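Local atomic coordinates of FKBP-type peptidyl-prolyl cis-trans isomerase FkpA (Escherichia coli, PDB entry 1Q6I), a protein that catalyses the cis-trans isomerisation of peptidyl-prolyl bonds and acts as a folding chaperone in the periplasm. Residues A[149-154]-A[211-216]; A[175-180]-A[192-197]. One frame throughout, in Å; residues are numbered along the deposited sequence.

Contact 1: A[149-154]-A[211-216]; sequences TLIDGK and NSTLVF. With FK5 (8-deethyl-8-[but-3-enyl]-ascomycin), chain C.
Thr149 and Val215 form an antiparallel hydrogen-bonded pair, tied in both directions: Thr149 N donates to Val215 O at 3.0 Å, and Val215 N returns the bond to Thr149 O at the same length. Both N-H groups point fairly straight at their acceptors (162°). The side chains of the pair share one face of the sheet and meet at a slant, Thr149 OG1 lying 3.5 Å from Val215 CB. Thr149 places OG1 between its own N and carbonyl carbon (chi1 63°), and there the hydroxyl rests against the branch carbon of the valine, with Val215 CG1 only slightly farther off. Val215 CG2, for its part, leans over the backbone oxygen Thr149 O. Further along, Ile151 makes the contact with its short branch: CG2 lies 3.5 Å from the carbonyl oxygen Thr213 O and 3.8 Å from Thr213 CB. The side chains of Ile151 and Thr213 cross at about a right angle, and Ile151 CG2 also touches Val215 CG2. A water accepts from Ile151 N at 3.0 Å; it sits close to Thr213 O, too close for a bridge between the two backbones to be certain. Tyr106 of helix 70-111 touches both Ile151 and Val215, while Thr213 OG1 is bonded to Arg107 of that helix. Leu150 and Leu214 run side by side, pointing the same way, with their CD2 methyls 4.0 Å apart. Leu150 also opens a type I turn that ends at Gly153; overlapping it, Asp152 OD1 accepts from Lys154 N (2.9 Å), an Asx turn. The chain leads on from strand 141-150 into strand 155-158, a beta hairpin whose first strand pairs with strand 214-223 in the curved antiparallel sheet of the FKBP fold.

Contact 2: A[175-180]-A[192-197]; sequences PGWTEG and LVIPPE. With FK5 (8-deethyl-8-[but-3-enyl]-ascomycin), chain C.
Gly176 O accepts the helical bond of Gly180 N at 3.0 Å, and Leu192 CD1 rests on the same oxygen from the strand at 3.6 Å. Here the short helix of the FKBP fold packs on the sheet, its axis 9.1 Å from that of strand 192-194 and running 144° to it. Glycines make this closeness possible: a CB on Gly176 would fall 2.5 Å from Ile194 CG2, and one on Gly180 would strike Leu192 CD2. Ile194 turns CG2 anti to its N, against Gly176 CA; CG1, anti to the carbonyl carbon (chi1 -50°), carries CD1 to 3.6 Å from Trp177 CD1. The indole is sandwiched. Leu192 CD1 makes a CH-pi contact with its five-membered ring, 4.2 Å from the centroid and 9° off the normal, while the piperidine ring of FK5 lies over the opposite face through C3 and C4, making Trp177 the floor of the ligand pocket. Replacing Trp177 by an alanine would probably deprive that ligand ring of its flat support and leave Leu192 CD1 without an aromatic partner. Phe216 and Tyr146 meet the indole edge-to-face. Over the ligand-bearing face, FK5 C3 comes within 3.2 Å of Trp177 NE1.

Contacts 1 and 2 meet along neighbouring strands of one sheet, 214-223 and 189-194, with centres 12 Å apart; probable hydrogen bonds from Phe216 N to Leu192 O and from Ile194 N to Leu214 O join them. Contact 1 is strand on strand, where strand 141-150 ends and strand 214-223 starts, partly buried, with backbone bonds and a hairpin turn whose tip is exposed. Contact 2 is helix on sheet, fully buried, and apolar, with no hydrogen bond between its segments. Both reach FK5: contact 2 beneath it through Trp177, contact 1 through the ring edge of Phe216, whose CD2 also lies 3.3 Å from Trp177 NE1.

Contact 1: A[149-154]-A[211-216]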
# COMPACT_ATOMS: atom_id res chain seq x y z
N THR A 149 2.41 21.88 -26.06
CA THR A 149 1.07 21.35 -26.25
C THR A 149 1.12 20.04 -27.02
O THR A 149 2.04 19.79 -27.81
CB THR A 149 0.17 22.30 -27.04
OG1 THR A 149 0.69 22.48 -28.36
CG2 THR A 149 0.13 23.72 -26.46
N LEU A 150 0.13 19.20 -26.78
CA LEU A 150 0.01 17.96 -27.49
C LEU A 150 -0.63 18.38 -28.79
O LEU A 150 -1.11 19.51 -28.91
CB LEU A 150 -0.88 16.97 -26.72
CG LEU A 150 -0.33 16.48 -25.37
CD1 LEU A 150 -1.38 15.63 -24.63
CD2 LEU A 150 0.97 15.70 -25.53
N ILE A 151 -0.68 17.49 -29.75
CA ILE A 151 -1.19 17.90 -31.04
C ILE A 151 -2.67 18.26 -31.04
O ILE A 151 -3.12 18.85 -31.98
CB ILE A 151 -0.93 16.84 -32.07
CG1 ILE A 151 -1.69 15.54 -31.70
CG2 ILE A 151 0.54 16.63 -32.25
CD1 ILE A 151 -1.78 14.58 -32.82
N ASP A 152 -3.42 17.88 -30.01
CA ASP A 152 -4.83 18.21 -29.95
C ASP A 152 -5.08 19.55 -29.27
O ASP A 152 -6.23 19.93 -29.04
CB ASP A 152 -5.63 17.11 -29.21
CG ASP A 152 -5.33 17.05 -27.71
OD1 ASP A 152 -4.50 17.80 -27.20
OD2 ASP A 152 -5.90 16.25 -26.95
N GLY A 153 -4.01 20.25 -28.91
CA GLY A 153 -4.17 21.52 -28.23
C GLY A 153 -4.05 21.53 -26.70
O GLY A 153 -4.03 22.61 -26.10
N LYS A 154 -4.02 20.37 -26.05
CA LYS A 154 -3.85 20.36 -24.60
C LYS A 154 -2.44 20.83 -24.24
O LYS A 154 -1.45 20.41 -24.82
CB LYS A 154 -4.09 18.98 -24.01
CG LYS A 154 -4.22 18.95 -22.51
CD LYS A 154 -3.73 17.62 -21.97
CE LYS A 154 -4.30 17.31 -20.59
NZ LYS A 154 -4.09 18.43 -19.61
N ASN A 211 4.16 7.66 -27.49
CA ASN A 211 4.40 8.11 -28.84
C ASN A 211 3.72 9.43 -29.16
O ASN A 211 3.12 9.59 -30.22
CB ASN A 211 3.96 7.05 -29.83
CG ASN A 211 4.97 5.96 -29.97
OD1 ASN A 211 6.13 6.15 -29.65
ND2 ASN A 211 4.54 4.82 -30.47
N SER A 212 3.79 10.38 -28.26
CA SER A 212 3.17 11.66 -28.54
C SER A 212 4.06 12.60 -29.34
O SER A 212 5.25 12.76 -29.06
CB SER A 212 2.75 12.32 -27.24
OG SER A 212 1.64 11.64 -26.70
N THR A 213 3.50 13.21 -30.38
CA THR A 213 4.23 14.25 -31.08
C THR A 213 4.07 15.53 -30.23
O THR A 213 2.96 15.85 -29.81
CB THR A 213 3.70 14.46 -32.51
OG1 THR A 213 4.22 13.43 -33.39
CG2 THR A 213 4.24 15.82 -33.10
N LEU A 214 5.16 16.29 -29.99
CA LEU A 214 5.02 17.49 -29.18
C LEU A 214 5.19 18.76 -30.01
O LEU A 214 6.05 18.82 -30.85
CB LEU A 214 6.01 17.51 -28.02
CG LEU A 214 6.16 16.20 -27.25
CD1 LEU A 214 7.19 16.44 -26.15
CD2 LEU A 214 4.81 15.68 -26.67
N VAL A 215 4.39 19.77 -29.69
CA VAL A 215 4.44 21.06 -30.33
C VAL A 215 4.98 22.08 -29.32
O VAL A 215 4.35 22.37 -28.30
CB VAL A 215 3.01 21.49 -30.74
CG1 VAL A 215 2.96 22.90 -31.36
CG2 VAL A 215 2.37 20.49 -31.68
N PHE A 216 6.14 22.66 -29.57
CA PHE A 216 6.65 23.68 -28.66
C PHE A 216 6.76 25.05 -29.35
O PHE A 216 7.31 25.16 -30.46
CB PHE A 216 8.03 23.28 -28.19
CG PHE A 216 8.04 22.19 -27.17
CD1 PHE A 216 7.83 22.49 -25.84
CD2 PHE A 216 8.29 20.89 -27.52
CE1 PHE A 216 7.85 21.51 -24.90
CE2 PHE A 216 8.30 19.93 -26.59
CZ PHE A 216 8.10 20.23 -25.28
C1 FK5 C . 13.16 18.65 -21.71
C2 FK5 C . 12.09 19.41 -22.44
C3 FK5 C . 12.32 20.46 -23.51
C4 FK5 C . 12.88 21.63 -22.75
C5 FK5 C . 11.83 22.20 -21.78
C6 FK5 C . 11.18 21.14 -20.89
C8 FK5 C . 9.83 19.24 -21.67
C9 FK5 C . 8.75 19.67 -20.94
C10 FK5 C . 8.44 19.04 -19.61
C11 FK5 C . 8.45 17.51 -19.56
C12 FK5 C . 8.37 16.99 -18.12
C13 FK5 C . 9.33 17.72 -17.20
C14 FK5 C . 9.17 19.21 -17.36
C15 FK5 C . 10.13 20.02 -16.49
C16 FK5 C . 9.49 20.49 -15.20
C17 FK5 C . 9.92 19.76 -13.94
C18 FK5 C . 11.19 18.90 -14.11
C19 FK5 C . 12.47 19.55 -13.59
C20 FK5 C . 13.58 18.68 -13.18
C21 FK5 C . 15.00 19.01 -13.52
C22 FK5 C . 15.41 18.49 -14.88
C23 FK5 C . 15.14 19.29 -16.12
C24 FK5 C . 15.46 18.50 -17.39
C25 FK5 C . 14.46 18.99 -18.41
C26 FK5 C . 14.31 18.24 -19.73
C27 FK5 C . 14.21 16.82 -19.38
C28 FK5 C . 15.34 16.00 -19.75
C29 FK5 C . 15.30 14.52 -19.65
C30 FK5 C . 15.06 13.91 -21.02
C31 FK5 C . 15.21 12.39 -20.98
C32 FK5 C . 16.57 12.08 -20.43
C33 FK5 C . 16.72 12.62 -19.02
C34 FK5 C . 16.65 14.12 -19.10
C35 FK5 C . 7.33 16.90 -20.37
C36 FK5 C . 8.71 18.95 -13.48
C37 FK5 C . 12.66 21.04 -13.50
C38 FK5 C . 15.87 18.46 -12.39
C39 FK5 C . 16.69 19.59 -11.79
C40 FK5 C . 16.82 19.70 -10.33
C41 FK5 C . 14.91 20.39 -18.76
C42 FK5 C . 12.98 16.31 -18.70
C43 FK5 C . 9.19 16.07 -15.47
C44 FK5 C . 11.07 22.22 -16.49
C45 FK5 C . 13.94 11.16 -22.60
N7 FK5 C . 10.96 19.89 -21.67
O1 FK5 C . 13.13 18.66 -20.46
O2 FK5 C . 14.23 18.05 -22.39
O3 FK5 C . 9.69 18.09 -22.40
O4 FK5 C . 7.95 20.72 -21.39
O5 FK5 C . 9.45 19.49 -18.72
O6 FK5 C . 7.11 19.54 -19.32
O7 FK5 C . 9.10 17.43 -15.84
O8 FK5 C . 10.50 21.16 -17.22
O9 FK5 C . 16.08 17.28 -15.07
O10 FK5 C . 16.75 18.76 -17.86
O11 FK5 C . 15.14 11.84 -22.28
O12 FK5 C . 16.81 10.70 -20.43
O HOH W 1 0.74 14.86 -29.23

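Contact 2: A[175-180]-A[192-197]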
# COMPACT_ATOMS: atom_id res chain seq x y z
N PRO A 175 16.30 15.44 -27.73
CA PRO A 175 17.03 15.75 -28.98
C PRO A 175 16.37 16.78 -29.90
O PRO A 175 17.07 17.57 -30.54
CB PRO A 175 17.22 14.38 -29.65
CG PRO A 175 16.94 13.35 -28.53
CD PRO A 175 16.13 13.99 -27.49
N GLY A 176 15.04 16.77 -29.97
CA GLY A 176 14.36 17.74 -30.81
C GLY A 176 14.66 19.18 -30.40
O GLY A 176 14.62 20.11 -31.22
N TRP A 177 14.90 19.41 -29.12
CA TRP A 177 15.25 20.75 -28.67
C TRP A 177 16.75 20.96 -28.91
O TRP A 177 17.17 22.01 -29.32
CB TRP A 177 14.96 20.97 -27.18
CG TRP A 177 13.61 21.40 -26.83
CD1 TRP A 177 12.47 20.67 -26.93
CD2 TRP A 177 13.25 22.65 -26.27
NE1 TRP A 177 11.41 21.41 -26.48
CE2 TRP A 177 11.85 22.63 -26.06
CE3 TRP A 177 13.96 23.79 -25.90
CZ2 TRP A 177 11.15 23.71 -25.53
CZ3 TRP A 177 13.29 24.86 -25.34
CH2 TRP A 177 11.89 24.82 -25.16
N THR A 178 17.55 19.96 -28.60
CA THR A 178 18.99 20.08 -28.79
C THR A 178 19.32 20.56 -30.22
O THR A 178 20.07 21.53 -30.43
CB THR A 178 19.66 18.74 -28.48
OG1 THR A 178 19.49 18.42 -27.08
CG2 THR A 178 21.18 18.85 -28.67
N GLU A 179 18.67 19.92 -31.18
CA GLU A 179 18.81 20.22 -32.62
C GLU A 179 18.05 21.49 -33.04
O GLU A 179 18.60 22.34 -33.75
CB GLU A 179 18.21 19.06 -33.43
CG GLU A 179 17.98 19.36 -34.90
CD GLU A 179 17.34 18.19 -35.67
OE1 GLU A 179 16.94 17.15 -35.08
OE2 GLU A 179 17.22 18.36 -36.89
N GLY A 180 16.80 21.58 -32.59
CA GLY A 180 15.90 22.66 -33.00
C GLY A 180 16.41 24.04 -32.66
O GLY A 180 16.30 24.96 -33.47
N LEU A 192 8.63 24.26 -32.69
CA LEU A 192 9.19 22.94 -32.89
C LEU A 192 8.06 21.93 -32.83
O LEU A 192 7.26 21.96 -31.92
CB LEU A 192 10.23 22.63 -31.81
CG LEU A 192 11.47 23.54 -31.60
CD1 LEU A 192 12.40 22.90 -30.55
CD2 LEU A 192 12.26 23.74 -32.86
N VAL A 193 8.01 21.06 -33.82
CA VAL A 193 7.03 19.99 -33.90
C VAL A 193 7.84 18.71 -33.90
O VAL A 193 8.45 18.33 -34.91
CB VAL A 193 6.16 20.17 -35.12
CG1 VAL A 193 5.31 18.94 -35.41
CG2 VAL A 193 5.30 21.37 -34.88
N ILE A 194 7.87 18.08 -32.73
CA ILE A 194 8.82 17.01 -32.44
C ILE A 194 8.19 15.65 -32.41
O ILE A 194 7.28 15.39 -31.62
CB ILE A 194 9.52 17.31 -31.09
CG1 ILE A 194 10.06 18.75 -31.04
CG2 ILE A 194 10.66 16.33 -30.83
CD1 ILE A 194 10.68 19.17 -29.63
N PRO A 195 8.69 14.77 -33.28
CA PRO A 195 8.30 13.36 -33.27
C PRO A 195 8.68 12.68 -31.97
O PRO A 195 9.70 13.05 -31.36
CB PRO A 195 9.13 12.72 -34.39
CG PRO A 195 9.76 13.77 -35.11
CD PRO A 195 9.64 15.07 -34.35
N PRO A 196 7.88 11.70 -31.55
CA PRO A 196 8.13 10.97 -30.30
C PRO A 196 9.51 10.43 -30.19
O PRO A 196 10.04 10.39 -29.09
CB PRO A 196 7.14 9.78 -30.37
CG PRO A 196 6.34 9.91 -31.63
CD PRO A 196 6.67 11.24 -32.25
N GLU A 197 10.12 10.02 -31.30
CA GLU A 197 11.45 9.43 -31.19
C GLU A 197 12.52 10.46 -30.90
O GLU A 197 13.63 10.08 -30.60
CB GLU A 197 11.83 8.60 -32.42
CG GLU A 197 11.21 9.07 -33.71
CD GLU A 197 9.74 8.65 -33.84
OE1 GLU A 197 9.43 7.44 -33.69
OE2 GLU A 197 8.90 9.54 -34.10
C1 FK5 C . 13.16 18.65 -21.71
C2 FK5 C . 12.09 19.41 -22.44
C3 FK5 C . 12.32 20.46 -23.51
C4 FK5 C . 12.88 21.63 -22.75
C5 FK5 C . 11.83 22.20 -21.78
C6 FK5 C . 11.18 21.14 -20.89
C8 FK5 C . 9.83 19.24 -21.67
C9 FK5 C . 8.75 19.67 -20.94
C10 FK5 C . 8.44 19.04 -19.61
C11 FK5 C . 8.45 17.51 -19.56
C12 FK5 C . 8.37 16.99 -18.12
C13 FK5 C . 9.33 17.72 -17.20
C14 FK5 C . 9.17 19.21 -17.36
C15 FK5 C . 10.13 20.02 -16.49
C16 FK5 C . 9.49 20.49 -15.20
C17 FK5 C . 9.92 19.76 -13.94
C18 FK5 C . 11.19 18.90 -14.11
C19 FK5 C . 12.47 19.55 -13.59
C20 FK5 C . 13.58 18.68 -13.18
C21 FK5 C . 15.00 19.01 -13.52
C22 FK5 C . 15.41 18.49 -14.88
C23 FK5 C . 15.14 19.29 -16.12
C24 FK5 C . 15.46 18.50 -17.39
C25 FK5 C . 14.46 18.99 -18.41
C26 FK5 C . 14.31 18.24 -19.73
C27 FK5 C . 14.21 16.82 -19.38
C28 FK5 C . 15.34 16.00 -19.75
C29 FK5 C . 15.30 14.52 -19.65
C30 FK5 C . 15.06 13.91 -21.02
C31 FK5 C . 15.21 12.39 -20.98
C32 FK5 C . 16.57 12.08 -20.43
C33 FK5 C . 16.72 12.62 -19.02
C34 FK5 C . 16.65 14.12 -19.10
C35 FK5 C . 7.33 16.90 -20.37
C36 FK5 C . 8.71 18.95 -13.48
C37 FK5 C . 12.66 21.04 -13.50
C38 FK5 C . 15.87 18.46 -12.39
C39 FK5 C . 16.69 19.59 -11.79
C40 FK5 C . 16.82 19.70 -10.33
C41 FK5 C . 14.91 20.39 -18.76
C42 FK5 C . 12.98 16.31 -18.70
C43 FK5 C . 9.19 16.07 -15.47
C44 FK5 C . 11.07 22.22 -16.49
C45 FK5 C . 13.94 11.16 -22.60
N7 FK5 C . 10.96 19.89 -21.67
O1 FK5 C . 13.13 18.66 -20.46
O2 FK5 C . 14.23 18.05 -22.39
O3 FK5 C . 9.69 18.09 -22.40
O4 FK5 C . 7.95 20.72 -21.39
O5 FK5 C . 9.45 19.49 -18.72
O6 FK5 C . 7.11 19.54 -19.32
O7 FK5 C . 9.10 17.43 -15.84
O8 FK5 C . 10.50 21.16 -17.22
O9 FK5 C . 16.08 17.28 -15.07
O10 FK5 C . 16.75 18.76 -17.86
O11 FK5 C . 15.14 11.84 -22.28
O12 FK5 C . 16.81 10.70 -20.43